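Local structure of putative esterase MT1895 (Mycobacterium tuberculosis, 3S4K) at residues P20-E24 with L25-F29; L109-R113 with R114-W118. The protein probably hydrolyses acyl-CoA thioesters, perhaps 1,4-dihydroxy-2-naphthoyl-CoA, as a hotdog-fold thioesterase of the PaaI family. One frame throughout, in Å; residues are numbered along the deposited sequence.

Interaction 1. Residues P20-E24 with L25-F29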
loop_
_atom_site.group_PDB
_atom_site.type_symbol
_atom_site.label_atom_id
_atom_site.label_comp_id
_atom_site.label_asym_id
_atom_site.label_seq_id
_atom_site.Cartn_x
_atom_site.Cartn_y
_atom_site.Cartn_z
ATOM N N PRO A 20 -2.840 -5.290 -14.336
ATOM C CA PRO A 20 -4.141 -4.625 -14.283
ATOM C C PRO A 20 -4.255 -3.482 -13.290
ATOM O O PRO A 20 -4.726 -2.421 -13.667
ATOM C CB PRO A 20 -5.111 -5.755 -13.928
ATOM C CG PRO A 20 -4.460 -6.970 -14.498
ATOM C CD PRO A 20 -2.971 -6.758 -14.322
ATOM N N PHE A 21 -3.853 -3.674 -12.036
ATOM C CA PHE A 21 -3.992 -2.589 -11.061
ATOM C C PHE A 21 -3.103 -1.401 -11.403
ATOM O O PHE A 21 -3.466 -0.261 -11.106
ATOM C CB PHE A 21 -3.737 -3.083 -9.633
ATOM C CG PHE A 21 -4.129 -2.093 -8.563
ATOM C CD1 PHE A 21 -5.413 -1.566 -8.507
ATOM C CD2 PHE A 21 -3.228 -1.740 -7.572
ATOM C CE1 PHE A 21 -5.762 -0.655 -7.516
ATOM C CE2 PHE A 21 -3.580 -0.864 -6.581
ATOM C CZ PHE A 21 -4.835 -0.308 -6.557
ATOM N N ASP A 22 -1.958 -1.635 -12.052
ATOM C CA ASP A 22 -1.114 -0.514 -12.461
ATOM C C ASP A 22 -1.864 0.368 -13.460
ATOM O O ASP A 22 -1.697 1.590 -13.462
ATOM C CB ASP A 22 0.223 -0.978 -13.069
ATOM C CG ASP A 22 1.201 -1.521 -12.033
ATOM O OD1 ASP A 22 0.951 -1.410 -10.810
ATOM O OD2 ASP A 22 2.258 -2.072 -12.449
ATOM N N SER A 23 -2.676 -0.233 -14.322
ATOM C CA SER A 23 -3.476 0.581 -15.249
ATOM C C SER A 23 -4.445 1.500 -14.502
ATOM O O SER A 23 -4.670 2.646 -14.922
ATOM C CB SER A 23 -4.235 -0.300 -16.235
ATOM O OG SER A 23 -4.957 0.493 -17.174
ATOM N N GLU A 24 -5.028 1.010 -13.408
ATOM C CA GLU A 24 -5.911 1.837 -12.590
ATOM C C GLU A 24 -5.183 3.005 -11.939
ATOM O O GLU A 24 -5.749 4.083 -11.792
ATOM C CB GLU A 24 -6.607 1.003 -11.511
ATOM C CG GLU A 24 -7.598 -0.026 -12.061
ATOM C CD GLU A 24 -8.653 0.584 -12.982
ATOM O OE1 GLU A 24 -9.502 1.349 -12.501
ATOM O OE2 GLU A 24 -8.626 0.304 -14.194
ATOM N N LEU A 25 -3.937 2.769 -11.534
ATOM C CA LEU A 25 -3.108 3.792 -10.938
ATOM C C LEU A 25 -2.611 4.808 -11.956
ATOM O O LEU A 25 -2.262 5.907 -11.571
ATOM C CB LEU A 25 -1.883 3.182 -10.250
ATOM C CG LEU A 25 -2.126 2.240 -9.070
ATOM C CD1 LEU A 25 -0.813 1.595 -8.581
ATOM C CD2 LEU A 25 -2.801 2.979 -7.929
ATOM N N GLY A 26 -2.537 4.420 -13.226
ATOM C CA GLY A 26 -1.871 5.236 -14.252
ATOM C C GLY A 26 -0.352 5.090 -14.226
ATOM O O GLY A 26 0.372 5.973 -14.700
ATOM N N LEU A 27 0.126 3.969 -13.691
ATOM C CA LEU A 27 1.559 3.749 -13.500
ATOM C C LEU A 27 2.180 3.302 -14.816
ATOM O O LEU A 27 1.748 2.299 -15.401
ATOM C CB LEU A 27 1.808 2.689 -12.407
ATOM C CG LEU A 27 3.259 2.526 -11.937
ATOM C CD1 LEU A 27 3.833 3.806 -11.339
ATOM C CD2 LEU A 27 3.387 1.356 -10.944
ATOM N N GLN A 28 3.214 4.013 -15.257
ATOM C CA GLN A 28 3.909 3.732 -16.521
ATOM C C GLN A 28 5.402 3.551 -16.248
ATOM O O GLN A 28 6.022 4.438 -15.669
ATOM C CB GLN A 28 3.686 4.887 -17.498
ATOM C CG GLN A 28 2.266 4.937 -18.028
ATOM C CD GLN A 28 2.036 6.056 -19.030
ATOM O OE1 GLN A 28 2.911 6.896 -19.274
ATOM N NE2 GLN A 28 0.854 6.067 -19.625
ATOM N N PHE A 29 5.964 2.400 -16.628
ATOM C CA PHE A 29 7.401 2.139 -16.369
ATOM C C PHE A 29 8.241 2.767 -17.450
ATOM O O PHE A 29 7.863 2.749 -18.644
ATOM C CB PHE A 29 7.739 0.651 -16.329
ATOM C CG PHE A 29 7.394 -0.005 -15.054
ATOM C CD1 PHE A 29 6.069 -0.230 -14.731
ATOM C CD2 PHE A 29 8.388 -0.392 -14.157
ATOM C CE1 PHE A 29 5.737 -0.836 -13.540
ATOM C CE2 PHE A 29 8.068 -0.989 -12.986
ATOM C CZ PHE A 29 6.723 -1.214 -12.662
#

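Interaction 2. Residues L109-R113 with R114-W118. With SO4 (sulfate ion), chain G.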
loop_
_atom_site.group_PDB
_atom_site.type_symbol
_atom_site.label_atom_id
_atom_site.label_comp_id
_atom_site.label_asym_id
_atom_site.label_seq_id
_atom_site.Cartn_x
_atom_site.Cartn_y
_atom_site.Cartn_z
ATOM N N LEU A 109 18.572 -3.844 -2.130
ATOM C CA LEU A 109 19.197 -3.988 -0.822
ATOM C C LEU A 109 19.749 -5.384 -0.568
ATOM O O LEU A 109 20.788 -5.512 0.078
ATOM C CB LEU A 109 18.209 -3.612 0.295
ATOM C CG LEU A 109 17.617 -2.201 0.171
ATOM C CD1 LEU A 109 16.649 -1.918 1.345
ATOM C CD2 LEU A 109 18.702 -1.132 0.123
ATOM N N HIS A 110 19.038 -6.414 -1.023
ATOM C CA HIS A 110 19.481 -7.807 -0.897
ATOM C C HIS A 110 18.882 -8.601 -2.035
ATOM O O HIS A 110 17.694 -8.472 -2.324
ATOM C CB HIS A 110 19.042 -8.449 0.427
ATOM C CG HIS A 110 19.301 -9.927 0.472
ATOM N ND1 HIS A 110 20.566 -10.444 0.666
ATOM C CD2 HIS A 110 18.481 -10.993 0.279
ATOM C CE1 HIS A 110 20.507 -11.765 0.624
ATOM N NE2 HIS A 110 19.255 -12.126 0.382
ATOM N N ARG A 111 19.697 -9.422 -2.689
ATOM C CA ARG A 111 19.189 -10.304 -3.727
ATOM C C ARG A 111 19.871 -11.659 -3.580
ATOM O O ARG A 111 21.049 -11.797 -3.869
ATOM C CB ARG A 111 19.463 -9.714 -5.107
ATOM C CG ARG A 111 18.744 -8.397 -5.383
ATOM C CD ARG A 111 19.185 -7.761 -6.706
ATOM N NE ARG A 111 20.546 -7.239 -6.596
ATOM C CZ ARG A 111 21.184 -6.583 -7.560
ATOM N NH1 ARG A 111 20.610 -6.376 -8.741
ATOM N NH2 ARG A 111 22.417 -6.134 -7.351
ATOM N N GLY A 112 19.122 -12.640 -3.102
ATOM C CA GLY A 112 19.680 -13.943 -2.782
ATOM C C GLY A 112 18.847 -15.050 -3.382
ATOM O O GLY A 112 17.897 -14.799 -4.146
ATOM N N ARG A 113 19.206 -16.278 -3.036
ATOM C CA ARG A 113 18.497 -17.444 -3.546
ATOM C C ARG A 113 17.047 -17.463 -3.107
ATOM O O ARG A 113 16.165 -17.640 -3.940
ATOM C CB ARG A 113 19.175 -18.738 -3.114
ATOM C CG ARG A 113 18.537 -20.000 -3.702
ATOM C CD ARG A 113 19.310 -21.242 -3.316
ATOM N NE ARG A 113 19.318 -21.432 -1.870
ATOM C CZ ARG A 113 18.354 -22.021 -1.164
ATOM N NH1 ARG A 113 17.264 -22.517 -1.752
ATOM N NH2 ARG A 113 18.485 -22.118 0.153
ATOM N N ARG A 114 16.788 -17.252 -1.819
ATOM C CA ARG A 114 15.418 -17.392 -1.315
ATOM C C ARG A 114 14.601 -16.117 -1.329
ATOM O O ARG A 114 13.383 -16.173 -1.549
ATOM C CB ARG A 114 15.415 -17.986 0.099
ATOM C CG ARG A 114 15.730 -19.456 0.097
ATOM C CD ARG A 114 15.883 -20.022 1.484
ATOM N NE ARG A 114 14.603 -20.004 2.206
ATOM C CZ ARG A 114 14.292 -20.787 3.230
ATOM N NH1 ARG A 114 15.160 -21.689 3.680
ATOM N NH2 ARG A 114 13.106 -20.659 3.812
ATOM N N GLN A 115 15.250 -14.986 -1.019
ATOM C CA GLN A 115 14.522 -13.693 -0.897
ATOM C C GLN A 115 15.237 -12.533 -1.585
ATOM O O GLN A 115 16.445 -12.611 -1.885
ATOM C CB GLN A 115 14.258 -13.340 0.580
ATOM C CG GLN A 115 13.524 -14.475 1.387
ATOM C CD GLN A 115 12.904 -13.993 2.704
ATOM O OE1 GLN A 115 12.502 -12.861 2.827
ATOM N NE2 GLN A 115 12.806 -14.890 3.686
ATOM N N GLN A 116 14.466 -11.470 -1.823
ATOM C CA GLN A 116 14.982 -10.190 -2.240
ATOM C C GLN A 116 14.394 -9.088 -1.383
ATOM O O GLN A 116 13.257 -9.184 -0.902
ATOM C CB GLN A 116 14.726 -9.890 -3.728
ATOM C CG GLN A 116 14.988 -11.036 -4.675
ATOM C CD GLN A 116 14.821 -10.648 -6.119
ATOM O OE1 GLN A 116 15.236 -9.543 -6.526
ATOM N NE2 GLN A 116 14.208 -11.541 -6.916
ATOM N N LEU A 117 15.169 -8.023 -1.244
ATOM C CA LEU A 117 14.744 -6.842 -0.548
ATOM C C LEU A 117 15.091 -5.640 -1.444
ATOM O O LEU A 117 16.265 -5.454 -1.820
ATOM C CB LEU A 117 15.399 -6.793 0.846
ATOM C CG LEU A 117 14.944 -5.656 1.762
ATOM C CD1 LEU A 117 13.514 -5.856 2.204
ATOM C CD2 LEU A 117 15.870 -5.473 2.965
ATOM N N TRP A 118 14.087 -4.829 -1.792
ATOM C CA TRP A 118 14.239 -3.668 -2.672
ATOM C C TRP A 118 13.769 -2.384 -1.979
ATOM O O TRP A 118 12.784 -2.407 -1.245
ATOM C CB TRP A 118 13.428 -3.828 -3.966
ATOM C CG TRP A 118 14.025 -4.867 -4.887
ATOM C CD1 TRP A 118 13.853 -6.202 -4.829
ATOM C CD2 TRP A 118 14.899 -4.624 -5.993
ATOM N NE1 TRP A 118 14.549 -6.827 -5.836
ATOM C CE2 TRP A 118 15.224 -5.879 -6.556
ATOM C CE3 TRP A 118 15.451 -3.470 -6.555
ATOM C CZ2 TRP A 118 16.056 -6.007 -7.676
ATOM C CZ3 TRP A 118 16.300 -3.605 -7.636
ATOM C CH2 TRP A 118 16.585 -4.863 -8.193
HETATM S S SO4 G . 22.554 -7.268 -3.496
HETATM O O1 SO4 G . 21.279 -6.684 -3.849
HETATM O O2 SO4 G . 23.300 -7.491 -4.747
HETATM O O3 SO4 G . 23.278 -6.277 -2.692
HETATM O O4 SO4 G . 22.470 -8.538 -2.706
HETATM O O HOH W 1 18.087 -14.949 0.254
#

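Interaction 1. Residues P20-E24 with L25-F29
The ring of Phe-21 carries Leu-25 over one face, with CG of the leucine standing 4.2 Å above the ring plane and displaced toward the rim. Leu-25, one helical turn further along, brings CD2 to 4.1 Å from CZ of Phe-21. The ring of Phe-29 is met at its edge instead: OD2 of Asp-22 lies in its plane, 3.8 Å from CE1 of Phe-29, with carboxylate and ring turned 39° apart. The slightly positive hydrogens of an aromatic edge would suit a carboxylate oxygen. Leu-27 runs alongside Asp-22, pointing the same way; the leucine's first torsion (chi1 -170°) carries CG away from the backbone N, and this brings CD2 of Leu-27 within 3.7 Å of OD1 of Asp-22. The acid is thus flanked by apolar carbon, and its OD1 is satisfied by a hydrogen bond with Ser-65 OG of helix 56-75.

The backbone closes the helix in a Schellman motif. Leu-25 N still bonds to Phe-21 O in the regular helical pattern; then Leu-27 N reaches back to Asp-22 O at 3.0 Å, nearly straight at 161°, while Gly-26 N makes a weak bond to Ser-23 O. Gly-26 takes the positive phi that turns the chain out of the helix, a conformation that glycine, lacking a side chain, adopts easily.

On the helical side, Phe-21 packs on Leu-47 of the second subunit, and its ring meets that of His-55 of the second subunit at a steep angle. Beyond the turn the chain enters strand 28-33, where Gln-28 pairs through its backbone with Gln-40 of strand 36-43. Leu-25 and Leu-27 wedge between that strand, at Leu-41 and Ala-39, and Ala-61 and Met-62 of helix 56-75.

Interaction 2. Residues L109-R113 with R114-W118
A classic beta bulge sets two residues, Leu-109 and His-110, opposite the single Leu-117 at the open end of an antiparallel hairpin, away from its turn, in this hotdog-fold sheet. Its tight part is the backbone ladder. Leu-117 O accepts two bonds, from Leu-109 N at 2.8 Å and from His-110 N, the latter in the carbonyl plane on a lone pair. Leu-117 N returns a bond to His-110 O, and Gly-112 N closes toward the turn on Gln-115 O. Gly-112 suits this place: with no side chain, its CA lies 3.7 Å from NE2 of His-110.

The inward face, bearing Arg-111, Gln-116 and Trp-118, is also close-packed. CD of Arg-111 lies 3.7 Å from CZ2 of Trp-118, with guanidinium and indole planes 81° apart. Gln-116 suits this buried place as both amide ends are used: OE1, in the indole plane, accepts from Trp-118 NE1 at 2.9 Å, the N-H arriving from above the carbonyl plane, which helps set the ring's rotation, while NE2 bonds to Asn-139 and Ala-71 O.

Looser and more exposed is the turn. CG of Arg-114 sits over one face of the Arg-113 guanidinium, 3.6 Å above its plane, and the like-charged NH2 of Arg-113 and NH1 of Arg-114 are 4.9 Å apart. A water links His-110 NE2 with Gln-115 N. Toward solvent, too, Leu-109 CD1 touches Leu-117 CD2 at 4.0 Å.

Arg-111 also holds a sulfate ion, probably from the crystallisation liquor. Bent at chi3 (-71°), its chain turns the guanidinium edge to the anion, while NH1 forms a salt bridge with Asp-35. Three nitrogens grip the sulfate: the backbone N bonds to O4, NH2 to O2, and NE of Arg-111 to sulfate O1 at 2.9 Å.

Interactions 1 and 2 occupy opposite sides of the chain's centre, with their own centres 25 Å apart and nearest atoms about 10 Å apart, so they do not touch. Both reach the same antiparallel sheet, and helix 56-75 connects them: residues 25-29 pack on Ala-61, Met-62, Ser-65 and Met-69, whereas residues 114-118 meet Ala-70, Ala-71 and Trp-74 further along it. Their surroundings differ. Residues 20-24 abut the second subunit, but no other protein chain of the assembly touches residues 109-118. The sulfate belongs to interaction 2 alone, and by itself does not locate a substrate pocket in this putative thioesterase.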